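Local coordinates for protein SAM-dependent methyltransferase (Anabaena variabilis ATCC 29413, PDB 3GGD) that binds S-adenosyl-L-homocysteine and is probably a methyltransferase that uses S-adenosyl-L-methionine as methyl donor, at residues V15-L27 and G83-A95. Sequence-based numbering, arbitrary orientation.
With SAH (S-adenosyl-L-homocysteine), chain E.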
ATOM      1  N   VAL A  15       1.014 -15.163  -1.047  1.00 60.44           N
ATOM      2  CA  VAL A  15       0.589 -13.787  -1.074  1.00 59.81           C
ATOM      3  C   VAL A  15       0.009 -13.380  -2.447  1.00 59.57           C
ATOM      4  O   VAL A  15      -1.066 -12.759  -2.504  1.00 59.69           O
ATOM      5  CB  VAL A  15       1.756 -12.842  -0.635  1.00 60.18           C
ATOM      6  CG1 VAL A  15       1.421 -11.335  -0.910  1.00 57.11           C
ATOM      7  CG2 VAL A  15       2.141 -13.106   0.846  1.00 58.83           C
ATOM      8  N   ALA A  16       0.712 -13.719  -3.536  1.00 59.17           N
ATOM      9  CA  ALA A  16       0.270 -13.378  -4.909  1.00 58.76           C
ATOM     10  C   ALA A  16      -1.110 -13.971  -5.184  1.00 58.06           C
ATOM     11  O   ALA A  16      -2.014 -13.266  -5.617  1.00 58.70           O
ATOM     12  CB  ALA A  16       1.305 -13.872  -5.972  1.00 57.92           C
ATOM     13  N   ASP A  17      -1.264 -15.257  -4.889  1.00 57.92           N
ATOM     14  CA  ASP A  17      -2.524 -15.961  -5.093  1.00 58.51           C
ATOM     15  C   ASP A  17      -3.685 -15.403  -4.271  1.00 58.78           C
ATOM     16  O   ASP A  17      -4.813 -15.236  -4.770  1.00 58.32           O
ATOM     17  CB  ASP A  17      -2.352 -17.439  -4.750  1.00 58.98           C
ATOM     18  CG  ASP A  17      -1.515 -18.210  -5.780  1.00 61.59           C
ATOM     19  OD1 ASP A  17      -1.159 -17.658  -6.852  1.00 62.09           O
ATOM     20  OD2 ASP A  17      -1.231 -19.393  -5.504  1.00 63.35           O
ATOM     21  N   ALA A  18      -3.415 -15.109  -3.003  1.00 58.99           N
ATOM     22  CA  ALA A  18      -4.473 -14.632  -2.098  1.00 58.48           C
ATOM     23  C   ALA A  18      -5.037 -13.295  -2.590  1.00 58.01           C
ATOM     24  O   ALA A  18      -6.271 -13.099  -2.673  1.00 58.17           O
ATOM     25  CB  ALA A  18      -3.932 -14.524  -0.676  1.00 57.63           C
ATOM     26  N   TRP A  19      -4.132 -12.385  -2.947  1.00 58.03           N
ATOM     27  CA  TRP A  19      -4.520 -11.069  -3.429  1.00 58.54           C
ATOM     28  C   TRP A  19      -5.243 -11.097  -4.770  1.00 58.43           C
ATOM     29  O   TRP A  19      -6.190 -10.340  -4.973  1.00 58.54           O
ATOM     30  CB  TRP A  19      -3.321 -10.111  -3.470  1.00 58.23           C
ATOM     31  CG  TRP A  19      -3.025  -9.534  -2.122  1.00 58.00           C
ATOM     32  CD1 TRP A  19      -2.065  -9.955  -1.229  1.00 58.42           C
ATOM     33  CD2 TRP A  19      -3.758  -8.498  -1.466  1.00 55.79           C
ATOM     34  NE1 TRP A  19      -2.156  -9.212  -0.066  1.00 59.20           N
ATOM     35  CE2 TRP A  19      -3.167  -8.300  -0.197  1.00 58.97           C
ATOM     36  CE3 TRP A  19      -4.850  -7.712  -1.832  1.00 57.27           C
ATOM     37  CZ2 TRP A  19      -3.609  -7.330   0.692  1.00 59.28           C
ATOM     38  CZ3 TRP A  19      -5.299  -6.749  -0.951  1.00 58.04           C
ATOM     39  CH2 TRP A  19      -4.689  -6.570   0.305  1.00 59.55           C
ATOM     40  N   GLU A  20      -4.786 -11.947  -5.691  1.00 58.38           N
ATOM     41  CA  GLU A  20      -5.507 -12.102  -6.941  1.00 58.19           C
ATOM     42  C   GLU A  20      -6.893 -12.708  -6.684  1.00 58.31           C
ATOM     43  O   GLU A  20      -7.874 -12.297  -7.323  1.00 58.03           O
ATOM     44  CB  GLU A  20      -4.703 -12.908  -7.959  1.00 57.90           C
ATOM     45  CG  GLU A  20      -5.489 -13.325  -9.241  1.00 58.67           C
ATOM     46  CD  GLU A  20      -6.099 -12.138 -10.007  1.00 57.00           C
ATOM     47  OE1 GLU A  20      -5.577 -10.997  -9.909  1.00 56.48           O
ATOM     48  OE2 GLU A  20      -7.069 -12.372 -10.758  1.00 55.58           O
ATOM     49  N   GLN A  21      -7.006 -13.637  -5.736  1.00 57.52           N
ATOM     50  CA  GLN A  21      -8.334 -14.197  -5.424  1.00 58.62           C
ATOM     51  C   GLN A  21      -9.269 -13.088  -4.896  1.00 58.19           C
ATOM     52  O   GLN A  21     -10.427 -12.945  -5.344  1.00 57.41           O
ATOM     53  CB  GLN A  21      -8.231 -15.356  -4.445  1.00 58.45           C
ATOM     54  CG  GLN A  21      -9.549 -16.165  -4.382  1.00 62.65           C
ATOM     55  CD  GLN A  21      -9.595 -17.208  -3.240  1.00 61.85           C
ATOM     56  OE1 GLN A  21      -9.284 -16.897  -2.058  1.00 65.84           O
ATOM     57  NE2 GLN A  21      -9.983 -18.429  -3.586  1.00 57.96           N
ATOM     58  N   TYR A  22      -8.728 -12.236  -4.018  1.00 57.54           N
ATOM     59  CA  TYR A  22      -9.505 -11.126  -3.494  1.00 57.83           C
ATOM     60  C   TYR A  22      -9.957 -10.156  -4.591  1.00 57.62           C
ATOM     61  O   TYR A  22     -11.131  -9.788  -4.667  1.00 57.40           O
ATOM     62  CB  TYR A  22      -8.699 -10.332  -2.473  1.00 57.82           C
ATOM     63  CG  TYR A  22      -9.362  -9.025  -2.106  1.00 59.18           C
ATOM     64  CD1 TYR A  22     -10.455  -8.989  -1.206  1.00 58.31           C
ATOM     65  CD2 TYR A  22      -8.934  -7.832  -2.671  1.00 57.67           C
ATOM     66  CE1 TYR A  22     -11.075  -7.811  -0.866  1.00 58.35           C
ATOM     67  CE2 TYR A  22      -9.564  -6.622  -2.330  1.00 58.30           C
ATOM     68  CZ  TYR A  22     -10.623  -6.615  -1.434  1.00 59.17           C
ATOM     69  OH  TYR A  22     -11.228  -5.433  -1.110  1.00 58.59           O
ATOM     70  N   TRP A  23      -9.007  -9.747  -5.429  1.00 57.60           N
ATOM     71  CA  TRP A  23      -9.294  -8.763  -6.466  1.00 58.07           C
ATOM     72  C   TRP A  23     -10.180  -9.335  -7.530  1.00 57.08           C
ATOM     73  O   TRP A  23     -11.067  -8.652  -8.028  1.00 57.25           O
ATOM     74  CB  TRP A  23      -8.016  -8.194  -7.059  1.00 57.93           C
ATOM     75  CG  TRP A  23      -7.395  -7.096  -6.249  1.00 58.99           C
ATOM     76  CD1 TRP A  23      -6.146  -7.097  -5.674  1.00 59.21           C
ATOM     77  CD2 TRP A  23      -7.967  -5.809  -5.947  1.00 58.71           C
ATOM     78  NE1 TRP A  23      -5.913  -5.905  -5.060  1.00 58.90           N
ATOM     79  CE2 TRP A  23      -7.017  -5.099  -5.198  1.00 57.65           C
ATOM     80  CE3 TRP A  23      -9.191  -5.194  -6.250  1.00 58.68           C
ATOM     81  CZ2 TRP A  23      -7.230  -3.793  -4.770  1.00 59.53           C
ATOM     82  CZ3 TRP A  23      -9.426  -3.894  -5.791  1.00 59.59           C
ATOM     83  CH2 TRP A  23      -8.452  -3.205  -5.069  1.00 58.02           C
ATOM     84  N   ASN A  24      -9.999 -10.602  -7.862  1.00 57.14           N
ATOM     85  CA  ASN A  24     -10.906 -11.192  -8.842  1.00 57.16           C
ATOM     86  C   ASN A  24     -12.360 -11.271  -8.300  1.00 57.12           C
ATOM     87  O   ASN A  24     -13.336 -11.039  -9.032  1.00 57.04           O
ATOM     88  CB  ASN A  24     -10.454 -12.558  -9.295  1.00 56.73           C
ATOM     89  CG  ASN A  24     -11.188 -13.008 -10.566  1.00 58.53           C
ATOM     90  OD1 ASN A  24     -12.004 -13.906 -10.516  1.00 57.05           O
ATOM     91  ND2 ASN A  24     -10.941 -12.335 -11.680  1.00 57.66           N
ATOM     92  N   LYS A  25     -12.497 -11.602  -7.023  1.00 57.40           N
ATOM     93  CA  LYS A  25     -13.813 -11.611  -6.399  1.00 57.48           C
ATOM     94  C   LYS A  25     -14.407 -10.209  -6.424  1.00 57.44           C
ATOM     95  O   LYS A  25     -15.598 -10.029  -6.715  1.00 58.04           O
ATOM     96  CB  LYS A  25     -13.739 -12.116  -4.960  1.00 58.20           C
ATOM     97  CG  LYS A  25     -15.056 -11.950  -4.246  1.00 59.40           C
ATOM     98  CD  LYS A  25     -14.964 -12.028  -2.793  1.00 60.77           C
ATOM     99  CE  LYS A  25     -14.278 -10.866  -2.154  1.00 59.78           C
ATOM    100  NZ  LYS A  25     -13.887 -11.447  -0.812  1.00 56.15           N
ATOM    101  N   THR A  26     -13.575  -9.213  -6.115  1.00 58.14           N
ATOM    102  CA  THR A  26     -13.986  -7.808  -6.165  1.00 57.40           C
ATOM    103  C   THR A  26     -14.420  -7.370  -7.563  1.00 58.23           C
ATOM    104  O   THR A  26     -15.491  -6.760  -7.720  1.00 57.51           O
ATOM    105  CB  THR A  26     -12.869  -6.945  -5.597  1.00 58.91           C
ATOM    106  OG1 THR A  26     -12.597  -7.409  -4.270  1.00 57.75           O
ATOM    107  CG2 THR A  26     -13.234  -5.463  -5.609  1.00 54.75           C
ATOM    108  N   LEU A  27     -13.609  -7.712  -8.576  1.00 59.49           N
ATOM    109  CA  LEU A  27     -13.905  -7.436  -9.986  1.00 59.21           C
ATOM    110  C   LEU A  27     -15.207  -8.085 -10.435  1.00 59.45           C
ATOM    111  O   LEU A  27     -16.086  -7.420 -10.996  1.00 59.66           O
ATOM    112  CB  LEU A  27     -12.766  -7.954 -10.883  1.00 60.00           C
ATOM    113  CG  LEU A  27     -12.929  -7.952 -12.432  1.00 60.03           C
ATOM    114  CD1 LEU A  27     -13.176  -6.543 -12.986  1.00 58.05           C
ATOM    115  CD2 LEU A  27     -11.701  -8.580 -13.086  1.00 60.37           C
ATOM    116  N   GLY A  83       1.805   2.358 -12.365  1.00 61.02           N
ATOM    117  CA  GLY A  83       1.085   1.649 -11.308  1.00 60.72           C
ATOM    118  C   GLY A  83       1.461   0.171 -11.358  1.00 60.21           C
ATOM    119  O   GLY A  83       1.269  -0.504 -12.373  1.00 59.91           O
ATOM    120  N   LEU A  84       2.054  -0.317 -10.278  1.00 59.77           N
ATOM    121  CA  LEU A  84       2.486  -1.709 -10.199  1.00 58.93           C
ATOM    122  C   LEU A  84       1.639  -2.463  -9.158  1.00 59.33           C
ATOM    123  O   LEU A  84       1.384  -1.960  -8.052  1.00 59.28           O
ATOM    124  CB  LEU A  84       3.950  -1.787  -9.801  1.00 58.95           C
ATOM    125  CG  LEU A  84       4.997  -1.155 -10.740  1.00 59.80           C
ATOM    126  CD1 LEU A  84       6.400  -1.305 -10.071  1.00 59.07           C
ATOM    127  CD2 LEU A  84       4.941  -1.748 -12.126  1.00 58.61           C
ATOM    128  N   ASP A  85       1.240  -3.686  -9.501  1.00 58.80           N
ATOM    129  CA  ASP A  85       0.532  -4.528  -8.562  1.00 58.40           C
ATOM    130  C   ASP A  85       0.753  -5.983  -8.941  1.00 58.20           C
ATOM    131  O   ASP A  85       0.946  -6.318 -10.130  1.00 58.54           O
ATOM    132  CB  ASP A  85      -0.962  -4.187  -8.525  1.00 57.46           C
ATOM    133  CG  ASP A  85      -1.622  -4.603  -7.209  1.00 59.07           C
ATOM    134  OD1 ASP A  85      -1.968  -5.814  -7.057  1.00 57.40           O
ATOM    135  OD2 ASP A  85      -1.789  -3.718  -6.314  1.00 59.91           O
ATOM    136  N   VAL A  86       0.708  -6.848  -7.937  1.00 58.60           N
ATOM    137  CA  VAL A  86       0.811  -8.291  -8.146  1.00 58.58           C
ATOM    138  C   VAL A  86      -0.417  -8.902  -8.806  1.00 59.49           C
ATOM    139  O   VAL A  86      -0.305  -9.956  -9.435  1.00 59.25           O
ATOM    140  CB  VAL A  86       1.062  -9.046  -6.787  1.00 59.83           C
ATOM    141  CG1 VAL A  86      -0.200  -9.125  -5.916  1.00 57.65           C
ATOM    142  CG2 VAL A  86       1.670 -10.446  -7.019  1.00 58.00           C
ATOM    143  N   SER A  87      -1.576  -8.224  -8.707  1.00 59.77           N
ATOM    144  CA  SER A  87      -2.835  -8.789  -9.143  1.00 59.84           C
ATOM    145  C   SER A  87      -3.283  -8.299 -10.499  1.00 59.85           C
ATOM    146  O   SER A  87      -3.522  -7.089 -10.683  1.00 58.33           O
ATOM    147  CB  SER A  87      -3.958  -8.446  -8.128  1.00 60.37           C
ATOM    148  OG  SER A  87      -5.256  -8.803  -8.634  1.00 58.81           O
ATOM    149  N   LYS A  88      -3.513  -9.247 -11.415  1.00 59.86           N
ATOM    150  CA  LYS A  88      -4.021  -8.895 -12.730  1.00 60.27           C
ATOM    151  C   LYS A  88      -5.447  -8.359 -12.664  1.00 59.89           C
ATOM    152  O   LYS A  88      -5.828  -7.500 -13.465  1.00 59.12           O
ATOM    153  CB  LYS A  88      -3.903 -10.068 -13.704  1.00 60.82           C
ATOM    154  CG  LYS A  88      -4.743 -11.249 -13.344  1.00 62.89           C
ATOM    155  CD  LYS A  88      -4.667 -12.363 -14.375  1.00 64.10           C
ATOM    156  CE  LYS A  88      -5.453 -13.578 -13.843  1.00 67.75           C
ATOM    157  NZ  LYS A  88      -5.351 -14.708 -14.772  1.00 70.45           N
ATOM    158  N   SER A  89      -6.255  -8.872 -11.736  1.00 59.39           N
ATOM    159  CA  SER A  89      -7.638  -8.386 -11.597  1.00 58.62           C
ATOM    160  C   SER A  89      -7.656  -6.959 -11.049  1.00 58.99           C
ATOM    161  O   SER A  89      -8.452  -6.118 -11.518  1.00 58.49           O
ATOM    162  CB  SER A  89      -8.498  -9.351 -10.744  1.00 58.41           C
ATOM    163  OG  SER A  89      -8.695 -10.602 -11.411  1.00 55.97           O
ATOM    164  N   ALA A  90      -6.765  -6.660 -10.099  1.00 59.17           N
ATOM    165  CA  ALA A  90      -6.614  -5.261  -9.635  1.00 59.94           C
ATOM    166  C   ALA A  90      -6.314  -4.318 -10.814  1.00 60.52           C
ATOM    167  O   ALA A  90      -6.979  -3.294 -10.990  1.00 60.85           O
ATOM    168  CB  ALA A  90      -5.532  -5.129  -8.558  1.00 59.30           C
ATOM    169  N   LEU A  91      -5.354  -4.701 -11.651  1.00 60.99           N
ATOM    170  CA  LEU A  91      -4.968  -3.888 -12.782  1.00 60.70           C
ATOM    171  C   LEU A  91      -6.038  -3.852 -13.837  1.00 61.22           C
ATOM    172  O   LEU A  91      -6.132  -2.882 -14.550  1.00 61.12           O
ATOM    173  CB  LEU A  91      -3.630  -4.353 -13.351  1.00 61.26           C
ATOM    174  CG  LEU A  91      -2.448  -4.268 -12.351  1.00 61.30           C
ATOM    175  CD1 LEU A  91      -1.121  -4.701 -13.068  1.00 59.63           C
ATOM    176  CD2 LEU A  91      -2.327  -2.881 -11.715  1.00 60.48           C
ATOM    177  N   GLU A  92      -6.872  -4.894 -13.928  1.00 61.27           N
ATOM    178  CA  GLU A  92      -8.007  -4.866 -14.829  1.00 61.22           C
ATOM    179  C   GLU A  92      -9.050  -3.815 -14.388  1.00 60.91           C
ATOM    180  O   GLU A  92      -9.601  -3.091 -15.213  1.00 60.61           O
ATOM    181  CB  GLU A  92      -8.619  -6.256 -14.972  1.00 61.18           C
ATOM    182  CG  GLU A  92      -9.764  -6.265 -15.966  1.00 63.06           C
ATOM    183  CD  GLU A  92     -10.331  -7.648 -16.244  1.00 63.23           C
ATOM    184  OE1 GLU A  92      -9.600  -8.651 -16.070  1.00 65.04           O
ATOM    185  OE2 GLU A  92     -11.506  -7.696 -16.657  1.00 64.52           O
ATOM    186  N   ILE A  93      -9.313  -3.709 -13.090  1.00 61.10           N
ATOM    187  CA  ILE A  93     -10.160  -2.622 -12.576  1.00 60.48           C
ATOM    188  C   ILE A  93      -9.497  -1.238 -12.841  1.00 61.36           C
ATOM    189  O   ILE A  93     -10.133  -0.319 -13.368  1.00 60.33           O
ATOM    190  CB  ILE A  93     -10.485  -2.750 -11.067  1.00 60.59           C
ATOM    191  CG1 ILE A  93     -11.171  -4.103 -10.735  1.00 61.58           C
ATOM    192  CG2 ILE A  93     -11.391  -1.587 -10.643  1.00 60.22           C
ATOM    193  CD1 ILE A  93     -11.198  -4.515  -9.241  1.00 57.81           C
ATOM    194  N   ALA A  94      -8.224  -1.112 -12.486  1.00 61.25           N
ATOM    195  CA  ALA A  94      -7.470   0.124 -12.681  1.00 62.69           C
ATOM    196  C   ALA A  94      -7.509   0.604 -14.140  1.00 64.23           C
ATOM    197  O   ALA A  94      -7.762   1.772 -14.411  1.00 64.30           O
ATOM    198  CB  ALA A  94      -5.990  -0.058 -12.228  1.00 60.72           C
ATOM    199  N   ALA A  95      -7.225  -0.298 -15.074  1.00 66.22           N
ATOM    200  CA  ALA A  95      -7.133   0.073 -16.465  1.00 67.82           C
ATOM    201  C   ALA A  95      -8.498   0.431 -17.014  1.00 68.84           C
ATOM    202  O   ALA A  95      -8.582   1.046 -18.053  1.00 71.74           O
ATOM    203  CB  ALA A  95      -6.470  -1.031 -17.317  1.00 68.03           C
TER
HETATM  204  N   SAH E 248      -2.202   1.246  -2.592  1.00 47.95           N
HETATM  205  CA  SAH E 248      -3.595   0.841  -2.919  1.00 49.38           C
HETATM  206  CB  SAH E 248      -3.932  -0.606  -2.502  1.00 49.33           C
HETATM  207  CG  SAH E 248      -3.743  -1.030  -1.034  1.00 48.24           C
HETATM  208  SD  SAH E 248      -4.278  -2.721  -0.712  1.00 40.72           S
HETATM  209  C   SAH E 248      -4.614   1.791  -2.309  1.00 49.97           C
HETATM  210  O   SAH E 248      -5.776   1.859  -2.783  1.00 50.80           O
HETATM  211  OXT SAH E 248      -4.319   2.479  -1.332  1.00 48.90           O
HETATM  212  C5' SAH E 248      -2.741  -3.590  -0.849  1.00 48.21           C
HETATM  213  C4' SAH E 248      -2.320  -3.837  -2.327  1.00 48.86           C
HETATM  214  O4' SAH E 248      -1.044  -4.521  -2.361  1.00 48.08           O
HETATM  215  C3' SAH E 248      -3.254  -4.721  -3.173  1.00 46.81           C
HETATM  216  O3' SAH E 248      -3.634  -4.103  -4.391  1.00 47.64           O
HETATM  217  C2' SAH E 248      -2.428  -5.964  -3.480  1.00 47.91           C
HETATM  218  O2' SAH E 248      -2.794  -6.689  -4.673  1.00 47.29           O
HETATM  219  C1' SAH E 248      -1.014  -5.415  -3.465  1.00 48.00           C
HETATM  220  N9  SAH E 248       0.020  -6.440  -3.281  1.00 47.52           N
HETATM  221  C8  SAH E 248      -0.052  -7.467  -2.390  1.00 48.12           C
HETATM  222  N7  SAH E 248       1.068  -8.206  -2.452  1.00 47.45           N
HETATM  223  C5  SAH E 248       1.860  -7.640  -3.412  1.00 47.55           C
HETATM  224  C6  SAH E 248       3.151  -7.978  -4.002  1.00 48.56           C
HETATM  225  N6  SAH E 248       3.754  -9.089  -3.519  1.00 48.57           N
HETATM  226  N1  SAH E 248       3.660  -7.224  -4.987  1.00 47.31           N
HETATM  227  C2  SAH E 248       2.970  -6.132  -5.449  1.00 48.68           C
HETATM  228  N3  SAH E 248       1.779  -5.799  -4.952  1.00 46.69           N
HETATM  229  C4  SAH E 248       1.176  -6.509  -3.979  1.00 45.85           C
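Ala-90 sets its methyl squarely on one face of the Trp-23 indole: CB stands 3.4 Å from the centroid of the five-membered ring and 3° off its normal, a CH-pi contact, while Tyr-22 backs the opposite face. Ile-93 crosses the same indole at about a right angle, its CD1 against Trp-23 CE3, and Leu-27 slides past Ile-93 in the opposite direction. At the other end of the contact, Val-86 splits its branches: CG2 packs on Ala-16 CB, whereas CG1, held between backbone N and carbonyl carbon (chi1 75°), packs against one face of the S-adenosyl-L-homocysteine adenine, 3.5 Å from C4. Trp-19 offers one ring face to the ligand, with CD1 3.4 Å from C8 and CE3 near ribose C2'. A leucine in place of Trp-19 would probably leave the ribose and the imidazole side of the adenine without this flat wall, freeing the nucleoside to shift.

The ribose hydroxyls are gripped from both segments. Asp-85 OD1 accepts from O2' and OD2 from O3', each at 2.7 Å, and Trp-23 NE1 donates to O3' at 3.0 Å. Through its anti lone pair, OD1 also accepts from Ser-87 N, an Asx turn that fixes the carboxylate.

Farther out, Glu-20, bent at chi2 (57°), turns its carboxylate to the start of helix 88-97. Ser-87 OG caps that helix, accepting from Ala-90 N at 3.0 Å, and donates to Glu-20 OE1, whose syn lone pair accepts from Ser-89 N at 2.9 Å. Ser-89 OG accepts from Asn-24 ND2, and its side chain packs as a knob among Glu-20, Trp-23, Asn-24 and Leu-27. An acidic residue ending the second strand and hydrogen-bonding both ribose hydroxyls, one to each carboxylate oxygen, is characteristic of the class I methyltransferase cofactor site; the 3-2-1-4-5-7-6 sheet identifies the fold, here lidded by helix 15-29.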